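L-ribulose 3-epimerase (Methylomonas sp. DH-1, PDB 7CJ7) catalyses the manganese-dependent epimerisation of ketoses at C3, acting most strongly on L-ribulose and also interconverting D-allulose and D-fructose. Local coordinates at residues A[66-79]-A[105-119]. Numbering follows the deposited sequence.
Sequences AHASLGLSAATDVT and GSELCGVIYCALGKY. With SOL (L-sorbose), chain C.
Ala68 and Leu108 pair as neighbours on parallel strands: Ala68 N donates almost straight to Glu107 O (3.2 Å, 175°), and Cys109 N returns a bond to Ala68 O (2.9 Å). The ladder continues with Leu70 N to Cys109 O. Beyond Val111, where 105-119 turns a corner, Leu116 N reaches Leu72 O from above its carbonyl plane, and a water bridges Leu72 O and Leu116 O.

Among the side chains, CG of Glu107 sits over one face of the His67 imidazole, a CH-pi contact 3.9 Å from the ring centroid; the glutamate side chain then bends at chi2 (-70°), carrying OE1 to a salt bridge with Lys5 and OE2 to a hydrogen bond with Asn148, while His67 NE2 is hydrogen-bonded to Glu8. On the helix-facing side, Leu70 touches Leu108 CD1 through CD2 and, nearly at a right angle, Ile112 CG2 through CD1.

In the loops, Asp77 divides its carboxylate. The bond from Thr79 N to OD1 closes an Asx turn, and Thr79 OG1 joins it from the same face; OD2 receives the Tyr119 hydroxyl at 2.6 Å, near the phenol plane, tying the loops together. Within 105-119, Ala115 N donates to that hydroxyl. Replacing Asp77 with alanine is likely to strip Thr79 of its OD1 acceptor and leave the phenol freer to turn.

Toward the barrel axis, Ser69 OG accepts from O6 of L-sorbose (2.6 Å) and is hydrogen-bonded to Glu41, while Val111 CG2 packs near sugar O4. Strands 65-72 and 107-112 are the third and fourth of the TIM barrel, a beta-alpha-beta unit with helix 83-102 as crossover; Ser69, Leu70, Gly71, Gly110 and Val111 line the ketose pocket.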
ATOM      1  N   ALA A  66     -15.846   0.183  24.904  1.00 11.94           N
ATOM      2  CA  ALA A  66     -15.864   0.303  23.433  1.00 11.58           C
ATOM      3  C   ALA A  66     -15.351   1.680  23.016  1.00 11.86           C
ATOM      4  O   ALA A  66     -15.643   2.674  23.700  1.00 12.86           O
ATOM      5  CB  ALA A  66     -17.252   0.038  22.906  1.00 13.18           C
ATOM      6  N   HIS A  67     -14.578   1.706  21.940  1.00 10.83           N
ATOM      7  CA  HIS A  67     -14.289   2.915  21.142  1.00 11.58           C
ATOM      8  C   HIS A  67     -14.794   2.626  19.731  1.00  9.80           C
ATOM      9  O   HIS A  67     -15.187   1.492  19.461  1.00  9.66           O
ATOM     10  CB  HIS A  67     -12.802   3.286  21.201  1.00 11.40           C
ATOM     11  CG  HIS A  67     -12.315   3.629  22.566  1.00 12.63           C
ATOM     12  ND1 HIS A  67     -12.895   4.636  23.331  1.00 14.50           N
ATOM     13  CD2 HIS A  67     -11.300   3.122  23.299  1.00 12.80           C
ATOM     14  CE1 HIS A  67     -12.243   4.734  24.477  1.00 14.68           C
ATOM     15  NE2 HIS A  67     -11.259   3.814  24.481  1.00 14.53           N
ATOM     16  N   ALA A  68     -14.809   3.610  18.852  1.00 10.16           N
ATOM     17  CA  ALA A  68     -15.348   3.417  17.492  1.00 10.53           C
ATOM     18  C   ALA A  68     -14.385   4.013  16.470  1.00 10.88           C
ATOM     19  O   ALA A  68     -13.799   5.048  16.734  1.00 11.87           O
ATOM     20  CB  ALA A  68     -16.718   4.032  17.389  1.00 13.15           C
ATOM     21  N   SER A  69     -14.270   3.358  15.326  1.00 12.30           N
ATOM     22  CA  SER A  69     -13.520   3.858  14.158  1.00 12.74           C
ATOM     23  C   SER A  69     -14.450   3.786  12.951  1.00 13.52           C
ATOM     24  O   SER A  69     -15.402   2.980  12.969  1.00 14.85           O
ATOM     25  CB  SER A  69     -12.247   3.072  13.950  1.00 14.70           C
ATOM     26  OG  SER A  69     -12.529   1.723  13.617  1.00 17.39           O
ATOM     27  N   LEU A  70     -14.202   4.615  11.945  1.00 12.92           N
ATOM     28  CA  LEU A  70     -14.899   4.452  10.655  1.00 13.53           C
ATOM     29  C   LEU A  70     -14.052   5.067   9.551  1.00 11.75           C
ATOM     30  O   LEU A  70     -13.062   5.725   9.852  1.00 13.91           O
ATOM     31  CB  LEU A  70     -16.281   5.096  10.742  1.00 14.85           C
ATOM     32  CG  LEU A  70     -16.281   6.598  11.004  1.00 15.74           C
ATOM     33  CD1 LEU A  70     -16.093   7.380   9.711  1.00 16.02           C
ATOM     34  CD2 LEU A  70     -17.552   7.023  11.713  1.00 18.39           C
ATOM     35  N   GLY A  71     -14.416   4.750   8.321  1.00 12.68           N
ATOM     36  CA  GLY A  71     -14.008   5.484   7.122  1.00 12.62           C
ATOM     37  C   GLY A  71     -15.235   6.024   6.433  1.00 12.14           C
ATOM     38  O   GLY A  71     -16.272   5.351   6.464  1.00 12.95           O
ATOM     39  N   LEU A  72     -15.151   7.214   5.853  1.00 11.05           N
ATOM     40  CA  LEU A  72     -16.262   7.719   5.017  1.00 11.54           C
ATOM     41  C   LEU A  72     -16.203   7.014   3.655  1.00 10.98           C
ATOM     42  O   LEU A  72     -15.258   6.266   3.409  1.00 11.68           O
ATOM     43  CB  LEU A  72     -16.138   9.237   4.903  1.00 10.97           C
ATOM     44  CG  LEU A  72     -16.147   9.973   6.241  1.00 11.32           C
ATOM     45  CD1 LEU A  72     -15.810  11.437   6.041  1.00 11.02           C
ATOM     46  CD2 LEU A  72     -17.495   9.822   6.937  1.00 12.49           C
ATOM     47  N   SER A  73     -17.205   7.230   2.817  1.00 11.98           N
ATOM     48  CA  SER A  73     -17.279   6.707   1.437  1.00 13.27           C
ATOM     49  C   SER A  73     -17.447   7.887   0.480  1.00 14.56           C
ATOM     50  O   SER A  73     -17.523   9.035   0.979  1.00 13.97           O
ATOM     51  CB  SER A  73     -18.404   5.720   1.313  1.00 14.40           C
ATOM     52  OG  SER A  73     -19.650   6.381   1.440  1.00 15.06           O
ATOM     53  N   ALA A  74     -17.455   7.633  -0.832  1.00 13.46           N
ATOM     54  CA  ALA A  74     -17.650   8.679  -1.861  1.00 14.95           C
ATOM     55  C   ALA A  74     -18.901   9.498  -1.517  1.00 14.23           C
ATOM     56  O   ALA A  74     -18.863  10.722  -1.641  1.00 14.91           O
ATOM     57  CB  ALA A  74     -17.741   8.061  -3.240  1.00 15.03           C
ATOM     58  N   ALA A  75     -19.967   8.852  -1.044  1.00 14.27           N
ATOM     59  CA  ALA A  75     -21.276   9.508  -0.809  1.00 14.43           C
ATOM     60  C   ALA A  75     -21.203  10.467   0.393  1.00 12.85           C
ATOM     61  O   ALA A  75     -22.074  11.351   0.494  1.00 14.02           O
ATOM     62  CB  ALA A  75     -22.336   8.450  -0.624  1.00 16.48           C
ATOM     63  N   THR A  76     -20.202  10.316   1.266  1.00 11.13           N
ATOM     64  CA  THR A  76     -20.101  11.033   2.564  1.00 11.76           C
ATOM     65  C   THR A  76     -18.731  11.712   2.724  1.00 10.35           C
ATOM     66  O   THR A  76     -18.378  12.060   3.859  1.00 10.63           O
ATOM     67  CB  THR A  76     -20.367  10.074   3.730  1.00 13.50           C
ATOM     68  OG1 THR A  76     -19.522   8.933   3.598  1.00 13.17           O
ATOM     69  CG2 THR A  76     -21.803   9.615   3.803  1.00 14.06           C
ATOM     70  N   ASP A  77     -18.006  11.931   1.628  1.00  9.57           N
ATOM     71  CA  ASP A  77     -16.615  12.454   1.642  1.00 10.13           C
ATOM     72  C   ASP A  77     -16.602  13.944   2.003  1.00  9.89           C
ATOM     73  O   ASP A  77     -16.959  14.753   1.141  1.00 10.85           O
ATOM     74  CB  ASP A  77     -15.963  12.226   0.283  1.00  9.81           C
ATOM     75  CG  ASP A  77     -14.485  12.574   0.234  1.00 11.26           C
ATOM     76  OD1 ASP A  77     -13.986  13.176   1.214  1.00 12.17           O
ATOM     77  OD2 ASP A  77     -13.840  12.231  -0.790  1.00 13.71           O
ATOM     78  N   VAL A  78     -16.157  14.297   3.209  1.00  9.94           N
ATOM     79  CA  VAL A  78     -16.175  15.700   3.725  1.00 10.10           C
ATOM     80  C   VAL A  78     -15.106  16.565   3.045  1.00 10.45           C
ATOM     81  O   VAL A  78     -15.121  17.783   3.315  1.00 12.49           O
ATOM     82  CB  VAL A  78     -16.029  15.756   5.254  1.00 10.02           C
ATOM     83  CG1 VAL A  78     -17.274  15.213   5.938  1.00  9.73           C
ATOM     84  CG2 VAL A  78     -14.758  15.068   5.750  1.00 10.21           C
ATOM     85  N   THR A  79     -14.250  15.997   2.186  1.00 10.78           N
ATOM     86  CA  THR A  79     -13.280  16.760   1.347  1.00 11.89           C
ATOM     87  C   THR A  79     -13.955  17.243   0.056  1.00 11.23           C
ATOM     88  O   THR A  79     -13.386  18.124  -0.621  1.00 11.62           O
ATOM     89  CB  THR A  79     -12.040  15.941   0.969  1.00 12.49           C
ATOM     90  OG1 THR A  79     -12.414  14.908   0.053  1.00 13.74           O
ATOM     91  CG2 THR A  79     -11.349  15.348   2.177  1.00 13.05           C
ATOM     92  N   GLY A 105     -18.354   5.387  25.209  1.00 13.27           N
ATOM     93  CA  GLY A 105     -16.996   5.507  24.645  1.00 13.09           C
ATOM     94  C   GLY A 105     -16.565   6.958  24.569  1.00 13.06           C
ATOM     95  O   GLY A 105     -17.437   7.826  24.640  1.00 13.62           O
ATOM     96  N   SER A 106     -15.262   7.211  24.432  1.00 12.87           N
ATOM     97  CA  SER A 106     -14.677   8.578  24.463  1.00 12.57           C
ATOM     98  C   SER A 106     -13.754   8.824  23.267  1.00 11.12           C
ATOM     99  O   SER A 106     -13.179   9.926  23.208  1.00 11.35           O
ATOM    100  CB  SER A 106     -13.952   8.803  25.758  1.00 13.20           C
ATOM    101  OG  SER A 106     -13.024   7.760  25.986  1.00 13.03           O
ATOM    102  N   GLU A 107     -13.586   7.856  22.357  1.00 11.18           N
ATOM    103  CA  GLU A 107     -12.667   8.016  21.196  1.00 11.21           C
ATOM    104  C   GLU A 107     -13.374   7.631  19.898  1.00 10.37           C
ATOM    105  O   GLU A 107     -13.815   6.470  19.778  1.00 10.59           O
ATOM    106  CB  GLU A 107     -11.411   7.164  21.377  1.00 12.32           C
ATOM    107  CG  GLU A 107     -10.651   7.472  22.651  1.00 12.83           C
ATOM    108  CD  GLU A 107      -9.954   8.823  22.680  1.00 13.07           C
ATOM    109  OE1 GLU A 107      -9.759   9.421  21.591  1.00 12.69           O
ATOM    110  OE2 GLU A 107      -9.590   9.275  23.797  1.00 14.61           O
ATOM    111  N   LEU A 108     -13.492   8.592  18.974  1.00 10.08           N
ATOM    112  CA  LEU A 108     -13.909   8.331  17.580  1.00 10.32           C
ATOM    113  C   LEU A 108     -12.669   8.490  16.709  1.00  9.98           C
ATOM    114  O   LEU A 108     -12.109   9.591  16.683  1.00  9.26           O
ATOM    115  CB  LEU A 108     -14.999   9.313  17.149  1.00 11.35           C
ATOM    116  CG  LEU A 108     -15.443   9.142  15.699  1.00 12.71           C
ATOM    117  CD1 LEU A 108     -16.136   7.806  15.533  1.00 13.58           C
ATOM    118  CD2 LEU A 108     -16.351  10.269  15.247  1.00 14.13           C
ATOM    119  N   CYS A 109     -12.214   7.412  16.076  1.00 11.11           N
ATOM    120  CA  CYS A 109     -10.912   7.408  15.371  1.00 10.92           C
ATOM    121  C   CYS A 109     -11.066   6.812  13.970  1.00 10.22           C
ATOM    122  O   CYS A 109     -12.196   6.519  13.545  1.00  9.47           O
ATOM    123  CB  CYS A 109      -9.864   6.684  16.208  1.00 11.67           C
ATOM    124  SG  CYS A 109     -10.124   4.896  16.323  1.00 14.66           S
ATOM    125  N   GLY A 110      -9.961   6.725  13.239  1.00  9.89           N
ATOM    126  CA  GLY A 110      -9.961   6.195  11.871  1.00  9.63           C
ATOM    127  C   GLY A 110      -9.964   7.297  10.822  1.00  9.89           C
ATOM    128  O   GLY A 110      -9.553   8.441  11.107  1.00  9.50           O
ATOM    129  N   VAL A 111     -10.382   6.939   9.615  1.00  9.48           N
ATOM    130  CA  VAL A 111     -10.338   7.845   8.443  1.00 10.15           C
ATOM    131  C   VAL A 111     -11.647   8.632   8.425  1.00 10.32           C
ATOM    132  O   VAL A 111     -12.531   8.344   7.596  1.00 11.15           O
ATOM    133  CB  VAL A 111     -10.053   7.052   7.157  1.00 11.28           C
ATOM    134  CG1 VAL A 111      -9.969   7.973   5.947  1.00 12.31           C
ATOM    135  CG2 VAL A 111      -8.766   6.254   7.308  1.00 12.89           C
ATOM    136  N   ILE A 112     -11.753   9.593   9.341  1.00 10.29           N
ATOM    137  CA  ILE A 112     -13.003  10.365   9.587  1.00 10.07           C
ATOM    138  C   ILE A 112     -12.967  11.672   8.794  1.00  9.72           C
ATOM    139  O   ILE A 112     -13.960  12.394   8.839  1.00 10.27           O
ATOM    140  CB  ILE A 112     -13.198  10.612  11.095  1.00 10.08           C
ATOM    141  CG1 ILE A 112     -11.964  11.251  11.737  1.00 10.58           C
ATOM    142  CG2 ILE A 112     -13.591   9.328  11.806  1.00 11.69           C
ATOM    143  CD1 ILE A 112     -12.166  11.641  13.183  1.00 11.72           C
ATOM    144  N   TYR A 113     -11.860  11.961   8.103  1.00  9.92           N
ATOM    145  CA  TYR A 113     -11.589  13.282   7.485  1.00 10.08           C
ATOM    146  C   TYR A 113     -11.666  13.192   5.953  1.00  9.94           C
ATOM    147  O   TYR A 113     -11.477  14.218   5.285  1.00 10.19           O
ATOM    148  CB  TYR A 113     -10.215  13.785   7.935  1.00 10.11           C
ATOM    149  CG  TYR A 113      -9.121  12.791   7.670  1.00 10.11           C
ATOM    150  CD1 TYR A 113      -8.485  12.754   6.442  1.00 11.11           C
ATOM    151  CD2 TYR A 113      -8.754  11.854   8.625  1.00  9.99           C
ATOM    152  CE1 TYR A 113      -7.494  11.826   6.168  1.00 10.81           C
ATOM    153  CE2 TYR A 113      -7.753  10.930   8.372  1.00  9.65           C
ATOM    154  CZ  TYR A 113      -7.132  10.907   7.134  1.00 10.60           C
ATOM    155  OH  TYR A 113      -6.153   9.995   6.862  1.00 10.47           O
ATOM    156  N   CYS A 114     -11.963  12.017   5.408  1.00  9.25           N
ATOM    157  CA  CYS A 114     -12.084  11.809   3.942  1.00 10.26           C
ATOM    158  C   CYS A 114     -12.712  10.445   3.641  1.00 11.01           C
ATOM    159  O   CYS A 114     -12.952   9.665   4.589  1.00 11.21           O
ATOM    160  CB  CYS A 114     -10.723  11.893   3.270  1.00 11.43           C
ATOM    161  SG  CYS A 114      -9.658  10.486   3.654  1.00 14.28           S
ATOM    162  N   ALA A 115     -12.967  10.165   2.364  1.00 11.76           N
ATOM    163  CA  ALA A 115     -13.389   8.823   1.905  1.00 12.79           C
ATOM    164  C   ALA A 115     -12.205   7.864   2.068  1.00 13.41           C
ATOM    165  O   ALA A 115     -11.084   8.187   1.615  1.00 15.52           O
ATOM    166  CB  ALA A 115     -13.884   8.879   0.482  1.00 13.48           C
ATOM    167  N   LEU A 116     -12.428   6.737   2.735  1.00 13.40           N
ATOM    168  CA  LEU A 116     -11.413   5.662   2.868  1.00 14.26           C
ATOM    169  C   LEU A 116     -11.341   4.941   1.526  1.00 13.66           C
ATOM    170  O   LEU A 116     -12.377   4.390   1.111  1.00 15.84           O
ATOM    171  CB  LEU A 116     -11.831   4.705   3.984  1.00 14.70           C
ATOM    172  CG  LEU A 116     -10.899   3.521   4.221  1.00 16.47           C
ATOM    173  CD1 LEU A 116      -9.539   3.986   4.684  1.00 17.02           C
ATOM    174  CD2 LEU A 116     -11.499   2.553   5.230  1.00 19.12           C
ATOM    175  N   GLY A 117     -10.187   4.976   0.861  1.00 13.50           N
ATOM    176  CA  GLY A 117      -9.975   4.219  -0.387  1.00 14.78           C
ATOM    177  C   GLY A 117      -9.111   4.962  -1.386  1.00 14.51           C
ATOM    178  O   GLY A 117      -8.452   5.937  -0.994  1.00 12.92           O
ATOM    179  N   LYS A 118      -9.083   4.474  -2.627  1.00 15.90           N
ATOM    180  CA  LYS A 118      -8.059   4.876  -3.624  1.00 17.91           C
ATOM    181  C   LYS A 118      -8.564   6.051  -4.461  1.00 19.49           C
ATOM    182  O   LYS A 118      -9.311   5.822  -5.409  1.00 24.77           O
ATOM    183  CB  LYS A 118      -7.679   3.732  -4.565  1.00 24.19           C
ATOM    184  CG  LYS A 118      -6.449   4.057  -5.407  1.00 28.33           C
ATOM    185  CD  LYS A 118      -6.238   3.207  -6.634  1.00 35.11           C
ATOM    186  CE  LYS A 118      -5.119   2.212  -6.447  1.00 36.33           C
ATOM    187  NZ  LYS A 118      -5.455   1.273  -5.356  1.00 31.62           N
ATOM    188  N   TYR A 119      -8.125   7.258  -4.138  1.00 14.67           N
ATOM    189  CA  TYR A 119      -8.473   8.475  -4.904  1.00 15.93           C
ATOM    190  C   TYR A 119      -7.797   8.363  -6.261  1.00 16.16           C
ATOM    191  O   TYR A 119      -6.668   7.883  -6.345  1.00 13.18           O
ATOM    192  CB  TYR A 119      -8.020   9.726  -4.156  1.00 14.89           C
ATOM    193  CG  TYR A 119      -8.951  10.146  -3.048  1.00 15.39           C
ATOM    194  CD1 TYR A 119     -10.038  10.959  -3.310  1.00 15.47           C
ATOM    195  CD2 TYR A 119      -8.761   9.721  -1.744  1.00 16.02           C
ATOM    196  CE1 TYR A 119     -10.895  11.374  -2.305  1.00 14.09           C
ATOM    197  CE2 TYR A 119      -9.615  10.119  -0.730  1.00 15.44           C
ATOM    198  CZ  TYR A 119     -10.685  10.951  -1.012  1.00 15.26           C
ATOM    199  OH  TYR A 119     -11.541  11.361  -0.032  1.00 16.11           O
TER
HETATM  200  C1  SOL C 301      -7.700   1.190   7.462  1.00 18.34           C
HETATM  201  O1  SOL C 301      -6.618   0.724   6.690  1.00 15.98           O
HETATM  202  C2  SOL C 301      -7.383   1.186   8.923  1.00 16.34           C
HETATM  203  O2  SOL C 301      -6.226   1.190   9.306  1.00 14.15           O
HETATM  204  C3  SOL C 301      -8.537   1.122   9.914  1.00 18.35           C
HETATM  205  O3  SOL C 301      -8.130   1.562  11.190  1.00 13.86           O
HETATM  206  C4  SOL C 301      -9.734   1.931   9.427  1.00 21.18           C
HETATM  207  O4  SOL C 301      -9.358   3.304   9.300  1.00 28.39           O
HETATM  208  C5  SOL C 301     -10.948   1.848  10.355  1.00 24.39           C
HETATM  209  O5  SOL C 301     -11.942   2.774   9.917  1.00 31.17           O
HETATM  210  C6  SOL C 301     -11.566   0.468  10.423  1.00 26.53           C
HETATM  211  O6  SOL C 301     -12.663   0.452  11.341  1.00 23.74           O
HETATM  212  O   HOH W   1     -14.799   3.969   1.976  1.00 23.84           O